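Local coordinates for Alpha/beta hydrolase fold-3 domain protein (Sulfolobus islandicus, PDB 5LK6) that probably hydrolyses carboxylic esters as a thermostable lipase or carboxylesterase of the alpha/beta hydrolase fold, at residues K29-R32 and Q33-A37. Sequence-based numbering, arbitrary orientation.
Sequences KIFR and QLASA
Ser36 turns its hydroxyl back onto the preceding helical turn, where OG donates to Arg32 O at 2.7 Å. The same oxygen accepts Ser36 N at 3.0 Å, and the two donors reach it from opposite faces of the carbonyl plane. With OG beside its own backbone N (chi1 -64°), the hydroxyl lies close enough to share this acceptor. One residue earlier in the helix, Phe31 O accepts from Ala35 N at 3.0 Å, while Ala35 CB sits over one face of the Phe31 ring, displaced from the ring centre and nearest to CZ at 4.2 Å. On another side of the helix, Ile30 CG2 meets Leu34 CD1 at 4.3 Å, an apolar contact between residues also joined by the backbone bond from Leu34 N to Ile30 O (3.1 Å, N-H...O 170°). Lys29 CG lies 3.7 Å from Gln33 NE2, without a polar bond between the side chains. Farther out, Ile84 and Ser89 pack on buried Phe31, and Arg32 NH2 forms a salt bridge with Asp86. These i/i+4 contacts lie in the last turns of helix 24-36, amphipathic here: Phe31 and Ala35 are buried, Lys29 and Gln33 exposed, and the Arg32 carbonyl, accepting two hydrogen bonds, engages the serine hydroxyl's donor within the helix.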
loop_
_atom_site.group_PDB
_atom_site.type_symbol
_atom_site.label_atom_id
_atom_site.label_comp_id
_atom_site.label_asym_id
_atom_site.label_seq_id
_atom_site.Cartn_x
_atom_site.Cartn_y
_atom_site.Cartn_z
ATOM N N LYS A 29 -23.585 18.684 -7.652
ATOM C CA LYS A 29 -23.571 19.514 -6.466
ATOM C C LYS A 29 -23.295 18.591 -5.273
ATOM O O LYS A 29 -22.357 18.853 -4.475
ATOM C CB LYS A 29 -24.818 20.457 -6.346
ATOM C CG LYS A 29 -25.139 21.107 -4.961
ATOM C CD LYS A 29 -25.407 22.656 -4.912
ATOM C CE LYS A 29 -26.681 23.173 -5.612
ATOM N NZ LYS A 29 -27.843 23.328 -4.683
ATOM N N ILE A 30 -24.034 17.493 -5.172
ATOM C CA ILE A 30 -23.854 16.586 -4.025
ATOM C C ILE A 30 -22.400 16.044 -3.931
ATOM O O ILE A 30 -21.842 16.008 -2.824
ATOM C CB ILE A 30 -24.890 15.445 -4.014
ATOM C CG1 ILE A 30 -26.264 16.033 -3.727
ATOM C CG2 ILE A 30 -24.519 14.380 -2.971
ATOM C CD1 ILE A 30 -27.395 15.056 -3.947
ATOM N N PHE A 31 -21.774 15.685 -5.069
ATOM C CA PHE A 31 -20.412 15.188 -4.994
ATOM C C PHE A 31 -19.418 16.308 -4.622
ATOM O O PHE A 31 -18.521 16.056 -3.822
ATOM C CB PHE A 31 -19.991 14.451 -6.263
ATOM C CG PHE A 31 -18.554 14.069 -6.272
ATOM C CD1 PHE A 31 -18.138 12.906 -5.628
ATOM C CD2 PHE A 31 -17.612 14.915 -6.832
ATOM C CE1 PHE A 31 -16.804 12.575 -5.565
ATOM C CE2 PHE A 31 -16.271 14.613 -6.762
ATOM C CZ PHE A 31 -15.873 13.430 -6.141
ATOM N N ARG A 32 -19.557 17.501 -5.227
ATOM C CA ARG A 32 -18.834 18.733 -4.794
ATOM C C ARG A 32 -18.875 18.938 -3.287
ATOM O O ARG A 32 -17.825 19.214 -2.736
ATOM C CB ARG A 32 -19.396 20.033 -5.404
ATOM C CG ARG A 32 -18.692 20.601 -6.610
ATOM C CD ARG A 32 -18.757 22.133 -6.665
ATOM N NE ARG A 32 -18.157 22.598 -7.930
ATOM C CZ ARG A 32 -17.346 23.668 -8.127
ATOM N NH1 ARG A 32 -16.952 24.491 -7.124
ATOM N NH2 ARG A 32 -16.914 23.910 -9.382
ATOM N N GLN A 33 -20.063 18.840 -2.661
ATOM C CA GLN A 33 -20.215 19.045 -1.226
ATOM C C GLN A 33 -19.484 17.992 -0.435
ATOM O O GLN A 33 -18.796 18.325 0.512
ATOM C CB GLN A 33 -21.655 18.950 -0.759
ATOM C CG GLN A 33 -22.458 20.234 -0.819
ATOM C CD GLN A 33 -24.013 20.039 -1.003
ATOM O OE1 GLN A 33 -24.610 18.917 -0.891
ATOM N NE2 GLN A 33 -24.662 21.156 -1.324
ATOM N N LEU A 34 -19.681 16.714 -0.775
ATOM C CA LEU A 34 -18.994 15.626 -0.061
ATOM C C LEU A 34 -17.451 15.708 -0.123
ATOM O O LEU A 34 -16.787 15.393 0.855
ATOM C CB LEU A 34 -19.461 14.255 -0.556
ATOM C CG LEU A 34 -20.928 13.932 -0.247
ATOM C CD1 LEU A 34 -21.240 12.542 -0.800
ATOM C CD2 LEU A 34 -21.293 14.044 1.237
ATOM N N ALA A 35 -16.908 16.123 -1.262
ATOM C CA ALA A 35 -15.495 16.162 -1.462
ATOM C C ALA A 35 -14.836 17.437 -0.960
ATOM O O ALA A 35 -13.638 17.430 -0.669
ATOM C CB ALA A 35 -15.204 15.994 -2.917
ATOM N N SER A 36 -15.586 18.525 -0.929
ATOM C CA SER A 36 -15.176 19.805 -0.257
ATOM C C SER A 36 -15.081 19.738 1.251
ATOM O O SER A 36 -14.430 20.558 1.832
ATOM C CB SER A 36 -16.169 20.934 -0.565
ATOM O OG SER A 36 -16.104 21.161 -1.959
ATOM N N ALA A 37 -15.752 18.802 1.897
ATOM C CA ALA A 37 -15.565 18.586 3.326
ATOM C C ALA A 37 -14.108 18.320 3.742
ATOM O O ALA A 37 -13.771 18.463 4.885
ATOM C CB ALA A 37 -16.455 17.424 3.812
#